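Amorpha-4,11-diene synthase (Artemisia annua, PDB 4GAX) is a sesquiterpene synthase, crystallised as an alpha-bisabolol synthase mutant, that probably cyclises farnesyl diphosphate with loss of diphosphate. Local coordinates at residues L122-M127 with V134-F139; R170-I175 with I507-L512; L328-E333 with M345-M350; W338-L343 with I353-M358. One frame throughout, in Å; residues are numbered along the deposited sequence.

Interaction 1: L122-M127 with V134-F139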
# COMPACT_ATOMS: atom_id res chain seq x y z
N LEU A 122 12.24 -15.39 -10.96
CA LEU A 122 11.38 -15.50 -9.78
C LEU A 122 12.23 -15.41 -8.51
O LEU A 122 11.86 -14.74 -7.54
CB LEU A 122 10.60 -16.82 -9.80
CG LEU A 122 9.75 -17.10 -8.56
CD1 LEU A 122 8.72 -15.98 -8.38
CD2 LEU A 122 9.08 -18.45 -8.63
N TRP A 123 13.38 -16.05 -8.53
CA TRP A 123 14.27 -16.01 -7.38
C TRP A 123 14.62 -14.56 -7.06
O TRP A 123 14.54 -14.13 -5.91
CB TRP A 123 15.54 -16.81 -7.64
CG TRP A 123 16.67 -16.50 -6.69
CD1 TRP A 123 16.86 -17.03 -5.44
CD2 TRP A 123 17.77 -15.61 -6.92
NE1 TRP A 123 18.01 -16.51 -4.88
CE2 TRP A 123 18.59 -15.64 -5.77
CE3 TRP A 123 18.15 -14.78 -7.99
CZ2 TRP A 123 19.76 -14.88 -5.65
CZ3 TRP A 123 19.30 -14.03 -7.88
CH2 TRP A 123 20.10 -14.09 -6.72
N PHE A 124 14.96 -13.80 -8.10
CA PHE A 124 15.41 -12.43 -7.94
C PHE A 124 14.32 -11.59 -7.26
O PHE A 124 14.58 -10.87 -6.30
CB PHE A 124 15.78 -11.85 -9.31
CG PHE A 124 16.10 -10.38 -9.30
CD1 PHE A 124 17.37 -9.94 -8.99
CD2 PHE A 124 15.13 -9.45 -9.65
CE1 PHE A 124 17.68 -8.57 -9.01
CE2 PHE A 124 15.42 -8.10 -9.68
CZ PHE A 124 16.70 -7.65 -9.35
N ARG A 125 13.11 -11.70 -7.77
CA ARG A 125 12.01 -10.90 -7.26
C ARG A 125 11.60 -11.29 -5.83
O ARG A 125 11.38 -10.42 -4.99
CB ARG A 125 10.80 -10.99 -8.20
CG ARG A 125 9.60 -10.21 -7.70
CD ARG A 125 8.47 -10.19 -8.72
NE ARG A 125 7.88 -11.51 -8.94
CZ ARG A 125 7.10 -12.14 -8.06
NH1 ARG A 125 6.81 -11.56 -6.90
NH2 ARG A 125 6.60 -13.34 -8.34
N LEU A 126 11.51 -12.59 -5.56
CA LEU A 126 11.17 -13.05 -4.21
C LEU A 126 12.23 -12.68 -3.19
O LEU A 126 11.91 -12.35 -2.03
CB LEU A 126 10.92 -14.56 -4.17
CG LEU A 126 9.78 -15.18 -4.96
CD1 LEU A 126 9.66 -16.68 -4.60
CD2 LEU A 126 8.46 -14.44 -4.73
N MET A 127 13.50 -12.75 -3.59
CA MET A 127 14.57 -12.32 -2.69
C MET A 127 14.43 -10.83 -2.35
O MET A 127 14.43 -10.45 -1.18
CB MET A 127 15.95 -12.61 -3.29
CG MET A 127 16.32 -14.11 -3.32
SD MET A 127 16.45 -14.87 -1.68
CE MET A 127 14.87 -15.65 -1.53
N VAL A 134 19.72 -8.68 -3.47
CA VAL A 134 20.36 -9.54 -4.45
C VAL A 134 20.69 -8.71 -5.70
O VAL A 134 19.97 -7.78 -6.03
CB VAL A 134 19.37 -10.67 -4.78
CG1 VAL A 134 19.31 -10.95 -6.26
CG2 VAL A 134 19.66 -11.91 -3.92
N THR A 135 21.78 -9.03 -6.40
CA THR A 135 22.17 -8.21 -7.55
C THR A 135 21.58 -8.69 -8.89
O THR A 135 20.97 -9.76 -8.97
CB THR A 135 23.69 -8.13 -7.67
OG1 THR A 135 24.06 -6.92 -8.34
CG2 THR A 135 24.18 -9.28 -8.45
N CYS A 136 21.79 -7.91 -9.94
CA CYS A 136 21.31 -8.29 -11.28
C CYS A 136 22.17 -9.30 -12.03
O CYS A 136 21.81 -9.68 -13.15
CB CYS A 136 21.18 -7.04 -12.14
SG CYS A 136 19.72 -6.13 -11.74
N ASP A 137 23.30 -9.70 -11.45
CA ASP A 137 24.23 -10.63 -12.13
C ASP A 137 23.53 -11.88 -12.63
O ASP A 137 23.91 -12.44 -13.65
CB ASP A 137 25.37 -11.05 -11.21
CG ASP A 137 26.32 -9.90 -10.89
OD1 ASP A 137 26.21 -8.83 -11.53
OD2 ASP A 137 27.18 -10.09 -10.00
N VAL A 138 22.51 -12.32 -11.90
CA VAL A 138 21.81 -13.55 -12.24
C VAL A 138 21.21 -13.46 -13.65
O VAL A 138 20.99 -14.49 -14.29
CB VAL A 138 20.71 -13.87 -11.20
CG1 VAL A 138 19.57 -12.84 -11.27
CG2 VAL A 138 20.17 -15.28 -11.41
N PHE A 139 20.99 -12.24 -14.14
CA PHE A 139 20.37 -12.06 -15.46
C PHE A 139 21.33 -12.10 -16.64
O PHE A 139 20.90 -12.19 -17.79
CB PHE A 139 19.55 -10.78 -15.50
CG PHE A 139 18.37 -10.80 -14.57
CD1 PHE A 139 17.30 -11.64 -14.83
CD2 PHE A 139 18.36 -10.01 -13.43
CE1 PHE A 139 16.20 -11.68 -13.95
CE2 PHE A 139 17.28 -10.05 -12.56
CZ PHE A 139 16.20 -10.87 -12.82

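Interaction 2: R170-I175 with I507-L512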
# COMPACT_ATOMS: atom_id res chain seq x y z
N ARG A 170 13.52 -3.18 -9.74
CA ARG A 170 14.82 -2.60 -10.07
C ARG A 170 15.04 -1.28 -9.34
O ARG A 170 14.08 -0.57 -8.99
CB ARG A 170 14.96 -2.38 -11.57
CG ARG A 170 14.16 -1.22 -12.12
CD ARG A 170 14.06 -1.34 -13.66
NE ARG A 170 13.28 -0.26 -14.27
CZ ARG A 170 11.94 -0.20 -14.26
NH1 ARG A 170 11.23 -1.13 -13.66
NH2 ARG A 170 11.33 0.83 -14.85
N VAL A 171 16.32 -0.97 -9.10
CA VAL A 171 16.72 0.32 -8.53
C VAL A 171 17.38 1.15 -9.65
O VAL A 171 17.52 0.66 -10.78
CB VAL A 171 17.64 0.10 -7.30
CG1 VAL A 171 16.99 -0.92 -6.34
CG2 VAL A 171 19.03 -0.39 -7.74
N PRO A 172 17.73 2.42 -9.36
CA PRO A 172 18.31 3.21 -10.47
C PRO A 172 19.64 2.65 -10.95
O PRO A 172 20.45 2.20 -10.14
CB PRO A 172 18.53 4.59 -9.84
CG PRO A 172 17.47 4.67 -8.77
CD PRO A 172 17.41 3.27 -8.20
N GLY A 173 19.85 2.67 -12.26
CA GLY A 173 21.12 2.30 -12.84
C GLY A 173 21.23 0.84 -13.24
O GLY A 173 22.28 0.42 -13.74
N GLU A 174 20.18 0.05 -13.04
CA GLU A 174 20.24 -1.36 -13.41
C GLU A 174 19.81 -1.57 -14.87
O GLU A 174 18.65 -1.89 -15.15
CB GLU A 174 19.44 -2.23 -12.42
CG GLU A 174 20.11 -2.19 -11.04
CD GLU A 174 19.38 -2.98 -9.98
OE1 GLU A 174 18.12 -3.04 -10.01
OE2 GLU A 174 20.06 -3.53 -9.09
N ILE A 175 20.77 -1.37 -15.77
CA ILE A 175 20.48 -1.31 -17.20
C ILE A 175 19.95 -2.63 -17.73
O ILE A 175 19.11 -2.63 -18.65
CB ILE A 175 21.74 -0.92 -18.02
CG1 ILE A 175 22.55 0.14 -17.30
CG2 ILE A 175 21.35 -0.43 -19.42
CD1 ILE A 175 24.01 -0.21 -17.14
N ILE A 507 12.41 4.60 -4.56
CA ILE A 507 11.74 3.97 -3.42
C ILE A 507 12.12 2.50 -3.26
O ILE A 507 12.27 2.01 -2.13
CB ILE A 507 10.21 4.13 -3.55
CG1 ILE A 507 9.85 5.59 -3.27
CG2 ILE A 507 9.48 3.21 -2.57
CD1 ILE A 507 8.55 6.03 -3.90
N ASN A 508 12.28 1.79 -4.38
CA ASN A 508 12.78 0.42 -4.31
C ASN A 508 14.12 0.35 -3.62
O ASN A 508 14.36 -0.52 -2.78
CB ASN A 508 12.89 -0.23 -5.70
CG ASN A 508 11.53 -0.62 -6.27
OD1 ASN A 508 10.54 -0.72 -5.53
ND2 ASN A 508 11.50 -0.86 -7.58
N ARG A 509 15.02 1.27 -3.97
CA ARG A 509 16.36 1.27 -3.36
C ARG A 509 16.26 1.48 -1.85
O ARG A 509 16.88 0.75 -1.07
CB ARG A 509 17.24 2.34 -4.00
CG ARG A 509 18.69 2.42 -3.45
CD ARG A 509 19.32 3.77 -3.82
NE ARG A 509 18.41 4.86 -3.44
CZ ARG A 509 18.05 5.87 -4.23
NH1 ARG A 509 18.53 5.99 -5.46
NH2 ARG A 509 17.20 6.77 -3.76
N GLU A 510 15.45 2.46 -1.42
CA GLU A 510 15.33 2.72 0.02
C GLU A 510 14.72 1.50 0.73
O GLU A 510 15.09 1.18 1.85
CB GLU A 510 14.48 3.98 0.28
CG GLU A 510 15.07 5.24 -0.32
CD GLU A 510 16.47 5.55 0.19
OE1 GLU A 510 16.74 5.37 1.41
OE2 GLU A 510 17.31 5.97 -0.64
N TYR A 511 13.78 0.83 0.08
CA TYR A 511 13.17 -0.36 0.66
C TYR A 511 14.18 -1.48 0.90
O TYR A 511 14.14 -2.17 1.92
CB TYR A 511 12.05 -0.87 -0.25
CG TYR A 511 11.41 -2.17 0.15
CD1 TYR A 511 10.41 -2.22 1.12
CD2 TYR A 511 11.79 -3.36 -0.46
CE1 TYR A 511 9.80 -3.45 1.48
CE2 TYR A 511 11.21 -4.58 -0.11
CZ TYR A 511 10.21 -4.62 0.85
OH TYR A 511 9.62 -5.84 1.17
N LEU A 512 15.11 -1.64 -0.05
CA LEU A 512 16.09 -2.72 0.02
C LEU A 512 17.23 -2.39 0.97
O LEU A 512 17.94 -3.28 1.43
CB LEU A 512 16.66 -3.00 -1.38
CG LEU A 512 15.60 -3.55 -2.37
CD1 LEU A 512 16.09 -3.43 -3.81
CD2 LEU A 512 15.29 -5.00 -2.04

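Interaction 3: L328-E333 with M345-M350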
# COMPACT_ATOMS: atom_id res chain seq x y z
N LEU A 328 -7.64 29.07 12.66
CA LEU A 328 -6.61 28.06 12.48
C LEU A 328 -5.47 28.20 13.50
O LEU A 328 -4.98 27.20 14.03
CB LEU A 328 -6.07 28.10 11.05
CG LEU A 328 -7.08 27.69 9.97
CD1 LEU A 328 -6.41 27.59 8.60
CD2 LEU A 328 -7.74 26.37 10.34
N LYS A 329 -5.07 29.44 13.77
CA LYS A 329 -4.05 29.72 14.78
C LYS A 329 -4.45 29.16 16.14
O LYS A 329 -3.64 28.52 16.82
CB LYS A 329 -3.81 31.23 14.89
CG LYS A 329 -2.81 31.61 15.97
CD LYS A 329 -1.47 32.02 15.38
CE LYS A 329 -1.40 33.53 15.16
NZ LYS A 329 -0.59 34.24 16.20
N ILE A 330 -5.69 29.42 16.55
CA ILE A 330 -6.22 28.92 17.81
C ILE A 330 -6.31 27.38 17.83
O ILE A 330 -5.95 26.73 18.82
CB ILE A 330 -7.63 29.49 18.09
CG1 ILE A 330 -7.57 31.01 18.23
CG2 ILE A 330 -8.21 28.88 19.35
CD1 ILE A 330 -8.94 31.66 18.35
N PHE A 331 -6.79 26.79 16.74
CA PHE A 331 -6.91 25.34 16.68
C PHE A 331 -5.54 24.67 16.81
O PHE A 331 -5.39 23.65 17.51
CB PHE A 331 -7.62 24.89 15.39
CG PHE A 331 -8.01 23.43 15.38
CD1 PHE A 331 -9.20 23.01 15.97
CD2 PHE A 331 -7.19 22.48 14.78
CE1 PHE A 331 -9.56 21.65 15.96
CE2 PHE A 331 -7.55 21.12 14.76
CZ PHE A 331 -8.74 20.71 15.36
N THR A 332 -4.53 25.24 16.15
CA THR A 332 -3.17 24.73 16.21
C THR A 332 -2.60 24.73 17.64
O THR A 332 -1.93 23.78 18.04
CB THR A 332 -2.23 25.54 15.31
OG1 THR A 332 -2.69 25.49 13.96
CG2 THR A 332 -0.80 25.00 15.40
N GLU A 333 -2.86 25.78 18.41
CA GLU A 333 -2.37 25.83 19.79
C GLU A 333 -3.12 24.81 20.65
O GLU A 333 -2.53 24.18 21.53
CB GLU A 333 -2.49 27.24 20.38
CG GLU A 333 -2.07 27.34 21.84
CD GLU A 333 -0.68 26.76 22.11
OE1 GLU A 333 0.25 27.04 21.32
OE2 GLU A 333 -0.52 26.02 23.10
N MET A 345 -11.29 27.23 24.77
CA MET A 345 -10.47 28.22 24.08
C MET A 345 -10.70 28.16 22.57
O MET A 345 -10.11 28.93 21.81
CB MET A 345 -8.99 28.04 24.43
CG MET A 345 -8.21 27.13 23.48
SD MET A 345 -6.44 27.00 23.84
CE MET A 345 -5.77 27.04 22.17
N ILE A 346 -11.59 27.28 22.14
CA ILE A 346 -11.71 26.89 20.73
C ILE A 346 -12.99 27.39 20.06
O ILE A 346 -14.07 27.31 20.64
CB ILE A 346 -11.65 25.35 20.63
CG1 ILE A 346 -10.30 24.85 21.15
CG2 ILE A 346 -11.91 24.88 19.22
CD1 ILE A 346 -10.19 23.32 21.22
N PRO A 347 -12.87 27.90 18.81
CA PRO A 347 -14.03 28.31 18.00
C PRO A 347 -15.14 27.24 17.97
O PRO A 347 -14.84 26.05 17.81
CB PRO A 347 -13.43 28.47 16.60
CG PRO A 347 -12.03 28.89 16.87
CD PRO A 347 -11.60 28.15 18.12
N GLU A 348 -16.39 27.67 18.13
CA GLU A 348 -17.54 26.76 18.30
C GLU A 348 -17.60 25.58 17.32
O GLU A 348 -17.73 24.43 17.74
CB GLU A 348 -18.86 27.55 18.24
CG GLU A 348 -19.95 26.99 19.13
CD GLU A 348 -19.62 27.13 20.60
OE1 GLU A 348 -20.13 26.32 21.41
OE2 GLU A 348 -18.85 28.04 20.95
N TYR A 349 -17.50 25.87 16.03
CA TYR A 349 -17.59 24.80 15.03
C TYR A 349 -16.46 23.77 15.11
O TYR A 349 -16.57 22.68 14.55
CB TYR A 349 -17.71 25.37 13.62
CG TYR A 349 -16.41 25.85 13.02
CD1 TYR A 349 -15.66 25.03 12.19
CD2 TYR A 349 -15.95 27.14 13.25
CE1 TYR A 349 -14.47 25.47 11.63
CE2 TYR A 349 -14.76 27.59 12.70
CZ TYR A 349 -14.03 26.75 11.89
OH TYR A 349 -12.85 27.19 11.32
N MET A 350 -15.37 24.11 15.79
CA MET A 350 -14.23 23.20 15.88
C MET A 350 -14.31 22.29 17.10
O MET A 350 -13.51 21.36 17.24
CB MET A 350 -12.91 23.99 15.92
CG MET A 350 -12.56 24.71 14.63
SD MET A 350 -11.30 25.96 14.93
CE MET A 350 -10.54 26.06 13.29

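Interaction 4: W338-L343 with I353-M358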
# COMPACT_ATOMS: atom_id res chain seq x y z
N TRP A 338 -3.08 19.70 23.53
CA TRP A 338 -3.45 18.28 23.61
C TRP A 338 -4.12 17.98 24.95
O TRP A 338 -3.60 17.20 25.76
CB TRP A 338 -2.22 17.40 23.44
CG TRP A 338 -2.51 15.99 22.98
CD1 TRP A 338 -2.97 14.96 23.74
CD2 TRP A 338 -2.33 15.47 21.65
NE1 TRP A 338 -3.09 13.82 22.97
CE2 TRP A 338 -2.71 14.11 21.69
CE3 TRP A 338 -1.89 16.02 20.44
CZ2 TRP A 338 -2.66 13.28 20.55
CZ3 TRP A 338 -1.83 15.19 19.31
CH2 TRP A 338 -2.22 13.84 19.37
N SER A 339 -5.27 18.60 25.18
CA SER A 339 -6.04 18.36 26.40
C SER A 339 -7.46 18.85 26.22
O SER A 339 -7.70 19.94 25.68
CB SER A 339 -5.42 19.07 27.60
OG SER A 339 -6.30 19.02 28.71
N ILE A 340 -8.41 18.06 26.71
CA ILE A 340 -9.82 18.41 26.59
C ILE A 340 -10.16 19.67 27.38
O ILE A 340 -11.16 20.34 27.11
CB ILE A 340 -10.72 17.23 27.02
CG1 ILE A 340 -12.10 17.37 26.37
CG2 ILE A 340 -10.81 17.11 28.54
CD1 ILE A 340 -12.03 17.46 24.85
N THR A 341 -9.31 20.01 28.35
CA THR A 341 -9.57 21.16 29.21
C THR A 341 -9.53 22.49 28.46
O THR A 341 -10.11 23.47 28.90
CB THR A 341 -8.56 21.26 30.38
OG1 THR A 341 -7.30 21.72 29.88
CG2 THR A 341 -8.38 19.90 31.05
N CYS A 342 -8.83 22.53 27.33
CA CYS A 342 -8.80 23.76 26.54
C CYS A 342 -9.92 23.82 25.49
O CYS A 342 -9.82 24.57 24.51
CB CYS A 342 -7.43 23.97 25.90
SG CYS A 342 -7.11 22.91 24.47
N LEU A 343 -10.98 23.04 25.70
CA LEU A 343 -12.13 23.01 24.79
C LEU A 343 -12.79 24.39 24.73
O LEU A 343 -13.38 24.78 23.71
CB LEU A 343 -13.14 21.98 25.27
CG LEU A 343 -14.12 21.28 24.33
CD1 LEU A 343 -15.38 22.08 24.16
CD2 LEU A 343 -13.49 20.95 22.97
N ILE A 353 -14.89 18.32 16.54
CA ILE A 353 -13.77 17.63 15.92
C ILE A 353 -12.64 17.51 16.94
O ILE A 353 -11.93 16.51 16.97
CB ILE A 353 -13.28 18.38 14.65
CG1 ILE A 353 -14.43 18.53 13.63
CG2 ILE A 353 -12.10 17.63 14.01
CD1 ILE A 353 -15.47 19.63 13.95
N TYR A 354 -12.49 18.52 17.79
CA TYR A 354 -11.47 18.46 18.82
C TYR A 354 -11.81 17.33 19.78
O TYR A 354 -10.94 16.58 20.20
CB TYR A 354 -11.33 19.78 19.57
CG TYR A 354 -10.07 19.86 20.41
CD1 TYR A 354 -8.83 20.09 19.81
CD2 TYR A 354 -10.10 19.69 21.79
CE1 TYR A 354 -7.67 20.16 20.57
CE2 TYR A 354 -8.95 19.75 22.56
CZ TYR A 354 -7.73 19.99 21.94
OH TYR A 354 -6.59 20.04 22.70
N LYS A 355 -13.10 17.23 20.11
CA LYS A 355 -13.60 16.16 20.99
C LYS A 355 -13.40 14.77 20.40
O LYS A 355 -12.93 13.85 21.10
CB LYS A 355 -15.09 16.39 21.26
CG LYS A 355 -15.76 15.30 22.11
CD LYS A 355 -15.18 15.23 23.52
CE LYS A 355 -15.96 14.23 24.39
NZ LYS A 355 -15.11 13.61 25.44
N LEU A 356 -13.77 14.58 19.14
CA LEU A 356 -13.57 13.29 18.48
C LEU A 356 -12.09 12.93 18.46
O LEU A 356 -11.71 11.79 18.73
CB LEU A 356 -14.10 13.31 17.04
CG LEU A 356 -14.09 11.95 16.32
CD1 LEU A 356 -15.20 11.06 16.86
CD2 LEU A 356 -14.25 12.14 14.81
N PHE A 357 -11.27 13.92 18.11
CA PHE A 357 -9.82 13.75 18.06
C PHE A 357 -9.26 13.36 19.44
O PHE A 357 -8.52 12.39 19.56
CB PHE A 357 -9.20 15.07 17.58
CG PHE A 357 -7.69 15.08 17.55
CD1 PHE A 357 -7.01 14.81 16.37
CD2 PHE A 357 -6.96 15.41 18.68
CE1 PHE A 357 -5.62 14.86 16.33
CE2 PHE A 357 -5.57 15.45 18.63
CZ PHE A 357 -4.91 15.17 17.47
N MET A 358 -9.61 14.12 20.47
CA MET A 358 -9.07 13.87 21.80
C MET A 358 -9.52 12.52 22.35
O MET A 358 -8.71 11.80 22.93
CB MET A 358 -9.43 15.00 22.77
CG MET A 358 -8.56 16.25 22.61
SD MET A 358 -6.84 15.93 23.05
CE MET A 358 -5.99 16.60 21.66

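Interaction 1: L122-M127 with V134-F139
Phe-124 and Phe-139 form a T-shaped (edge-to-face) stack in the all-helical N-terminal terpene synthase domain. It brings the loop after helix 120-129 back against that helix. Phe-139 presents the edge with CE2 and CZ to the face of Phe-124. The ring planes of Phe-124 and Phe-139 stand at 71°. CE2 of Phe-139 lies over the ring centre, 3.5 Å from Phe-124 CG. Cys-136 adds an oblique sulfur-aromatic contact, with SG 4.1 Å from Phe-124 CZ. Near the plane of the Phe-124 ring, at its edge, Thr-135 O is 3.5 Å from CE1 of Phe-124.

Val-134 CG1 touches both helix aromatics. It meets Phe-124 CD1 at 3.5 Å. The fit against the indole is tighter, with Val-134 CG1 3.3 Å from Trp-123 CH2. With chi1 at 163° the Trp-123 side chain points away from its own amide nitrogen, and the six-membered ring comes to the loop.

Further residues surround this arrangement. Trp-115 stacks on Trp-123, and Leu-177 of helix 175-194 touches both phenylalanines. Arg-128 NH2 bonds to Val-134 O, and Asp-113 OD1 accepts from Thr-135 N. At the in-plane edge of the indole, Val-138 CG1 sits 3.6 Å from Trp-123 CZ3.

Interaction 2: R170-I175 with I507-L512
Asn-508 reaches from helix 489-513 to the backbone of Arg-170, just before a type II beta turn from Val-171 to Glu-174. The contact joins a loop of the N-terminal domain to a helix of the C-terminal, class I terpene synthase fold. Asn-508 ND2 donates to Arg-170 O at 3.0 Å, nearly straight at 172°. The oxygen lies in the plane of the amide. ND2 also bonds to Ser-168 O, and OD1 accepts from Trp-215 NE1, so both ends of the amide are held.

The Arg-509 chain bends at chi3 (50°) and turns its guanidinium back along the helix. There NE and NH2 grip Glu-510 OE2 side-on, while NH1 pairs with Asp-506. Pro-172 crosses this group at about a right angle, with CG 3.7 Å from Arg-509 NH1. A leucine in place of Arg-509 would probably leave Glu-510 and Asp-506 without their shared positive mate and Pro-172 without the guanidinium it packs against.

Within the turn, Val-171 N donates to Glu-174 OE1 at 2.9 Å, from above the carboxylate plane. Val-171 packs on Arg-509, CB to CB 4.0 Å. Deeper in, Val-171 slants across Leu-512, and Val-171 CG1 lies 3.7 Å from Leu-512 CD1.

Interaction 3: L328-E333 with M345-M350
Met-350, Met-345 and Ile-330 bury the most surface where the loop before helix 351-370 packs on helix 325-337. Both helices belong to the class I terpene synthase fold, and the contact is part of the connection between these two consecutive helices.

Met-350 runs extended beyond CG and lies obliquely across Phe-331. Its SD is 3.8 Å from Phe-331 CD1. This is a Met-aromatic contact with an oblique approach, the sulfur lying 62° off the ring normal. The methyl end goes further, and Met-350 CE meets Leu-328 CD2 at 4.1 Å. Phe-331 has CG anti to the backbone N (chi1 -169°), which sets the ring beside the Met-350 chain. An alanine at Phe-331 is likely to open a gap beside Met-350 and set its thioether free to move.

Ile-330 uses its CG2 branch. That methyl is pressed to 3.1 Å from Met-345 O, a tight approach, and lies 3.7 Å from Pro-347 CD. Met-345 bends at chi3, and its methyl comes back to the helix. Met-345 CE is 3.4 Å from Ile-330 O and also rests against the aliphatic part of Glu-333. This end is partly exposed, whereas Phe-331 and Met-350 are buried.

Behind the buried end lies helix 299-322. Leu-328 and Met-350 touch Ile-318, and Leu-328 and Phe-331 touch Tyr-319. Ile-318 and Tyr-319 sit in a DDIYD sequence that matches the family's metal-binding aspartate-rich motif. Thr-332 OG1 bonds to Tyr-319 OH, and it also donates to Leu-328 O at 2.9 Å.

Interaction 4: W338-L343 with I353-M358
Trp-338 and Met-358 make the tight part of this contact, with Phe-357 beside them. It lies in the class I terpene synthase fold, at the link between helix 325-337 and helix 351-370. Trp-338 is the first residue past helix 325-337 and has positive phi. Helix 351-370 supplies the opposing side chains. The Met-358 chain bends at chi2 and chi3 and lays its methyl over the five-membered ring of Trp-338. CE is 12° off the ring normal and 3.8 Å from Trp-338 CG. This is a CH-pi contact, and SD over the same face makes it Met-aromatic as well. On that face too, Phe-357 points its edge at the six-membered ring. The planes of Trp-338 and Phe-357 meet at 70° in a T-shaped stack, with Phe-357 CZ 3.6 Å from Trp-338 CH2.

Tyr-354 continues the close packing toward the loop. Its OH accepts from Ser-339 N at 3.2 Å and also bonds to Ala-334 O. Ser-339 O lies at the ring edge, 3.4 Å from Tyr-354 CE2. Cys-342 SG approaches the same ring obliquely.

The solvent side is looser at Ile-340 and Lys-355. Exposed Ile-340 slides past Met-358, and Ile-340 CD1 stays 4.1 Å from Met-358 CB. The same methyl lies 4.1 Å from CD of Lys-355, whose amine pairs with Asp-359. Leu-343 is a closer point at the partly exposed margin, with CD2 3.8 Å from Tyr-354 CD2.

The tyrosine hydroxyl thus ties together the last turn of helix 325-337 and the chain leaving it. The indole is electron-rich, and Lys-381 makes a cation-pi contact with it. That charge would probably polarise the ring on which Met-358 and Phe-357 rest.

Overall arrangement
The four contacts form two pairs. Interactions 1 and 2 have centres about 13 Å apart and touch where Cys-136 SG meets Glu-174 CD at 3.6 Å. Interactions 3 and 4 have centres about 10 Å apart and alternate along the chain. They share packing, with Ile-346 CD1 3.6 Å from Tyr-354 CG. The pairs are far apart: the centres of interactions 1 and 3 lie about 54 Å apart, on opposite sides of the chain's centre. Interactions 2 and 4 also lie on opposite sides, with centres about 43 Å apart. Interactions 3 and 4 shape one helical connection. Interaction 3 packs on the DDIYD sequence, which probably serves the metal-dependent active site.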